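Side-chain contacts in arylamine n-acetyltransferase (Mycobacterium smegmatis, PDB 1W5R), which catalyses transfer of an acetyl group to arylamines, probably from acetyl-coenzyme A, using a catalytic triad: residues F61-L64 against V65-R69; G9-L12 against T13-L17. The protein carries 1 engineered substitution. All coordinates share one frame; numbering follows the deposited sequence.

Interaction 1: residues F61-L64 against V65-R69; sequences FAKL and VDRRR
Phe-61 O is gripped by two amides. Asp-66 N approaches nearly along the C=O axis (3.0 Å, 164° at the hydrogen), whereas Val-65 N, also 3.0 Å from Phe-61 O, comes in tilted from the carbonyl plane along a more bent line. The i+5 bond from Asp-66 N, beside the i+4 bond from Val-65 N, reflects a pi-type widening near the end of helix 57-66. Ala-62 O continues the i+5 pattern with a weak bond from Arg-67 N. Past Arg-68, which leaves the helix with positive phi, Arg-69 N returns to Lys-63 O in a long, weak bond.

Lys-63 carries most of the side-chain contact. Its CG stands anti to the backbone N (chi1 -178°) and the chain runs fully extended beyond it, passing first one guanidinium and then another. Arg-67, bent at chi3, turns a face onto the start of this chain, with NH2 3.4 Å from Lys-63 CG. Further out, Lys-63 CE lies over a face of the Arg-69 guanidinium, toward its rim and 3.8 Å from NH1. On another side of the helix Phe-61 and Val-65 point the same way, CD2 of the ring 4.1 Å from CG2 of the valine, and both pack on Tyr-11.

Lys-63 NZ and Arg-69 NH1 stand 3.9 Å apart, but both are salt-bridged to Asp-45. Glu-75 also pairs with the lysine, Glu-42 with Arg-69, and Asp-262 with both Arg-67 and Arg-69. The Lys-63 methylenes thus pack against the Arg-67 guanidinium, and CE against the rim of that of Arg-69, while the surrounding carboxylates probably offset the clustered positive charge and would favour the protonated form of Lys-63.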
loop_
_atom_site.group_PDB
_atom_site.type_symbol
_atom_site.label_atom_id
_atom_site.label_comp_id
_atom_site.label_asym_id
_atom_site.label_seq_id
_atom_site.Cartn_x
_atom_site.Cartn_y
_atom_site.Cartn_z
ATOM N N PHE A 61 31.275 12.437 -1.160
ATOM C CA PHE A 61 31.371 11.677 -2.411
ATOM C C PHE A 61 31.679 10.209 -2.122
ATOM O O PHE A 61 31.066 9.310 -2.697
ATOM C CB PHE A 61 32.440 12.274 -3.338
ATOM C CG PHE A 61 31.957 13.420 -4.200
ATOM C CD1 PHE A 61 31.930 14.726 -3.707
ATOM C CD2 PHE A 61 31.568 13.197 -5.532
ATOM C CE1 PHE A 61 31.501 15.806 -4.517
ATOM C CE2 PHE A 61 31.144 14.269 -6.352
ATOM C CZ PHE A 61 31.107 15.568 -5.842
ATOM N N ALA A 62 32.602 9.959 -1.196
ATOM C CA ALA A 62 32.972 8.588 -0.878
ATOM C C ALA A 62 31.763 7.765 -0.424
ATOM O O ALA A 62 31.557 6.645 -0.894
ATOM C CB ALA A 62 34.088 8.552 0.156
ATOM N N LYS A 63 30.946 8.331 0.458
ATOM C CA LYS A 63 29.799 7.598 0.978
ATOM C C LYS A 63 28.606 7.534 0.014
ATOM O O LYS A 63 28.109 6.455 -0.287
ATOM C CB LYS A 63 29.355 8.175 2.322
ATOM C CG LYS A 63 28.184 7.429 2.938
ATOM C CD LYS A 63 27.741 8.048 4.249
ATOM C CE LYS A 63 26.503 7.363 4.785
ATOM N NZ LYS A 63 26.047 7.971 6.059
ATOM N N LEU A 64 28.140 8.691 -0.448
ATOM C CA LEU A 64 26.880 8.726 -1.200
ATOM C C LEU A 64 27.030 8.348 -2.667
ATOM O O LEU A 64 26.048 7.989 -3.320
ATOM C CB LEU A 64 26.211 10.096 -1.099
ATOM C CG LEU A 64 25.303 10.300 0.114
ATOM C CD1 LEU A 64 26.103 10.263 1.396
ATOM C CD2 LEU A 64 24.538 11.623 -0.025
ATOM N N VAL A 65 28.253 8.453 -3.180
ATOM C CA VAL A 65 28.515 8.094 -4.567
ATOM C C VAL A 65 29.243 6.747 -4.628
ATOM O O VAL A 65 28.672 5.762 -5.099
ATOM C CB VAL A 65 29.269 9.213 -5.325
ATOM C CG1 VAL A 65 29.634 8.759 -6.749
ATOM C CG2 VAL A 65 28.437 10.521 -5.329
ATOM N N ASP A 66 30.464 6.691 -4.100
ATOM C CA ASP A 66 31.317 5.508 -4.294
ATOM C C ASP A 66 30.818 4.265 -3.572
ATOM O O ASP A 66 30.984 3.147 -4.071
ATOM C CB ASP A 66 32.762 5.790 -3.871
ATOM C CG ASP A 66 33.410 6.907 -4.683
ATOM O OD1 ASP A 66 32.909 7.254 -5.779
ATOM O OD2 ASP A 66 34.427 7.447 -4.209
ATOM N N ARG A 67 30.218 4.447 -2.399
ATOM C CA ARG A 67 29.758 3.299 -1.604
ATOM C C ARG A 67 28.274 2.975 -1.777
ATOM O O ARG A 67 27.766 2.035 -1.154
ATOM C CB ARG A 67 30.120 3.464 -0.118
ATOM C CG ARG A 67 31.618 3.722 0.115
ATOM C CD ARG A 67 32.104 3.555 1.557
ATOM N NE ARG A 67 31.079 3.751 2.566
ATOM C CZ ARG A 67 30.985 4.805 3.366
ATOM N NH1 ARG A 67 31.861 5.804 3.290
ATOM N NH2 ARG A 67 29.996 4.855 4.246
ATOM N N ARG A 68 27.583 3.762 -2.605
ATOM C CA ARG A 68 26.170 3.525 -2.935
ATOM C C ARG A 68 25.289 3.447 -1.682
ATOM O O ARG A 68 24.381 2.621 -1.560
ATOM C CB ARG A 68 26.012 2.311 -3.864
ATOM C CG ARG A 68 26.711 2.520 -5.212
ATOM C CD ARG A 68 26.731 1.248 -6.051
ATOM N NE ARG A 68 27.487 1.423 -7.293
ATOM C CZ ARG A 68 27.774 0.449 -8.157
ATOM N NH1 ARG A 68 27.369 -0.799 -7.931
ATOM N NH2 ARG A 68 28.475 0.724 -9.253
ATOM N N ARG A 69 25.608 4.327 -0.747
ATOM C CA ARG A 69 24.795 4.573 0.430
ATOM C C ARG A 69 23.978 5.819 0.149
ATOM O O ARG A 69 24.281 6.565 -0.781
ATOM C CB ARG A 69 25.714 4.840 1.622
ATOM C CG ARG A 69 26.476 3.587 2.122
ATOM C CD ARG A 69 25.597 2.643 2.921
ATOM N NE ARG A 69 24.908 3.346 3.996
ATOM C CZ ARG A 69 25.429 3.614 5.195
ATOM N NH1 ARG A 69 24.705 4.287 6.083
ATOM N NH2 ARG A 69 26.670 3.212 5.522
#

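Interaction 2: residues G9-L12 against T13-L17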
loop_
_atom_site.group_PDB
_atom_site.type_symbol
_atom_site.label_atom_id
_atom_site.label_comp_id
_atom_site.label_asym_id
_atom_site.label_seq_id
_atom_site.Cartn_x
_atom_site.Cartn_y
_atom_site.Cartn_z
ATOM N N GLY A 9 31.903 12.870 -12.674
ATOM C CA GLY A 9 31.521 11.701 -13.470
ATOM C C GLY A 9 30.886 10.599 -12.636
ATOM O O GLY A 9 29.892 9.990 -13.043
ATOM N N GLY A 10 31.468 10.343 -11.468
ATOM C CA GLY A 10 30.922 9.382 -10.520
ATOM C C GLY A 10 29.540 9.825 -10.057
ATOM O O GLY A 10 28.600 9.022 -10.056
ATOM N N TYR A 11 29.415 11.101 -9.691
ATOM C CA TYR A 11 28.119 11.627 -9.229
ATOM C C TYR A 11 27.056 11.572 -10.314
ATOM O O TYR A 11 25.937 11.120 -10.071
ATOM C CB TYR A 11 28.239 13.051 -8.693
ATOM C CG TYR A 11 26.895 13.670 -8.355
ATOM C CD1 TYR A 11 26.265 13.404 -7.137
ATOM C CD2 TYR A 11 26.253 14.512 -9.265
ATOM C CE1 TYR A 11 25.022 13.956 -6.842
ATOM C CE2 TYR A 11 25.020 15.077 -8.980
ATOM C CZ TYR A 11 24.414 14.808 -7.761
ATOM O OH TYR A 11 23.192 15.385 -7.481
ATOM N N LEU A 12 27.425 12.003 -11.517
ATOM C CA LEU A 12 26.488 12.041 -12.633
ATOM C C LEU A 12 25.992 10.653 -13.007
ATOM O O LEU A 12 24.810 10.474 -13.269
ATOM C CB LEU A 12 27.094 12.770 -13.836
ATOM C CG LEU A 12 27.378 14.254 -13.572
ATOM C CD1 LEU A 12 28.343 14.797 -14.637
ATOM C CD2 LEU A 12 26.111 15.108 -13.485
ATOM N N THR A 13 26.899 9.674 -13.022
ATOM C CA THR A 13 26.526 8.265 -13.216
ATOM C C THR A 13 25.582 7.755 -12.114
ATOM O O THR A 13 24.581 7.091 -12.399
ATOM C CB THR A 13 27.774 7.359 -13.303
ATOM O OG1 THR A 13 28.575 7.776 -14.412
ATOM C CG2 THR A 13 27.375 5.897 -13.485
ATOM N N ARG A 14 25.912 8.084 -10.863
ATOM C CA ARG A 14 25.103 7.731 -9.709
ATOM C C ARG A 14 23.658 8.191 -9.871
ATOM O O ARG A 14 22.723 7.466 -9.509
ATOM C CB ARG A 14 25.720 8.345 -8.443
ATOM C CG ARG A 14 24.955 8.057 -7.151
ATOM C CD ARG A 14 25.219 6.656 -6.642
ATOM N NE ARG A 14 24.793 6.532 -5.248
ATOM C CZ ARG A 14 23.768 5.799 -4.826
ATOM N NH1 ARG A 14 23.033 5.089 -5.679
ATOM N NH2 ARG A 14 23.471 5.777 -3.529
ATOM N N ILE A 15 23.474 9.397 -10.403
ATOM C CA ILE A 15 22.122 9.960 -10.561
ATOM C C ILE A 15 21.504 9.744 -11.950
ATOM O O ILE A 15 20.403 10.212 -12.223
ATOM C CB ILE A 15 22.025 11.443 -10.106
ATOM C CG1 ILE A 15 22.792 12.388 -11.046
ATOM C CG2 ILE A 15 22.508 11.579 -8.647
ATOM C CD1 ILE A 15 22.463 13.864 -10.859
ATOM N N GLY A 16 22.208 9.014 -12.812
ATOM C CA GLY A 16 21.651 8.625 -14.109
ATOM C C GLY A 16 21.723 9.690 -15.185
ATOM O O GLY A 16 20.902 9.699 -16.111
ATOM N N LEU A 17 22.698 10.584 -15.060
ATOM C CA LEU A 17 22.999 11.573 -16.092
ATOM C C LEU A 17 24.366 11.272 -16.719
ATOM O O LEU A 17 25.148 10.483 -16.181
ATOM C CB LEU A 17 22.977 12.993 -15.510
ATOM C CG LEU A 17 21.674 13.538 -14.918
ATOM C CD1 LEU A 17 21.906 14.948 -14.399
ATOM C CD2 LEU A 17 20.526 13.523 -15.928
#
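Ile-15 lies across one face of the Tyr-11 ring, the two side chains meeting at a slant one helical turn apart. CG2 of the isoleucine makes a CH-pi contact, 4.2 Å from the centroid of the Tyr-11 ring and 25° off its normal, so it sits toward the rim on the hydroxyl side. The second branch reaches farther: CD1 packs closely at 3.4 Å from Tyr-11 CE2. Both branches can engage the ring because CG1 of Ile-15 stands between the backbone N and the carbonyl carbon (chi1 69°), with CG2 beside the N. The Tyr-11 hydroxyl is anchored by a hydrogen bond with His-35.

Thr-13 turns back along the helix instead. Its OG1 gives a 2.9 Å hydrogen bond to Gly-9 O, which also accepts from Thr-13 N through the opposite face of the carbonyl plane. The helix then closes in a Schellman motif: Leu-17 N bonds to Leu-12 O at 2.8 Å, Gly-16 N bonds to Thr-13 O at 3.1 Å, and Gly-16 takes the positive phi. Leu-12 CD2 and Leu-17 CB meet loosely, 4.3 Å apart, bridging the termination.

Tyr-11 is wedged between helices 25-38, 57-66 and 73-87, while Ile-15 and Leu-17 lean on helix 25-38, fastening this short N-terminal helix to the helical bundle.

In the fold
Interactions 1 and 2 are the ends of two helices, their centres 11 Å apart, joined by Arg-14. From the last turn of helix 8-14 it probably donates from NE to Leu-64 O (2.7 Å) and from NH2 to Arg-69 O (3.0 Å), holding carbonyls where helix 57-66 ends. Val-65 CG1 packs 3.5 Å from Gly-10 O alongside. Arg-69 opens the Arg-Gly-Gly-X-Cys signature of arylamine N-acetyltransferases, whose nucleophilic cysteine is here an engineered glutamine at the start of helix 73-87. Interaction 1 therefore leads directly into the catalytic segment; interaction 2 touches the approach to that segment through Arg-14 and is not itself part of the triad.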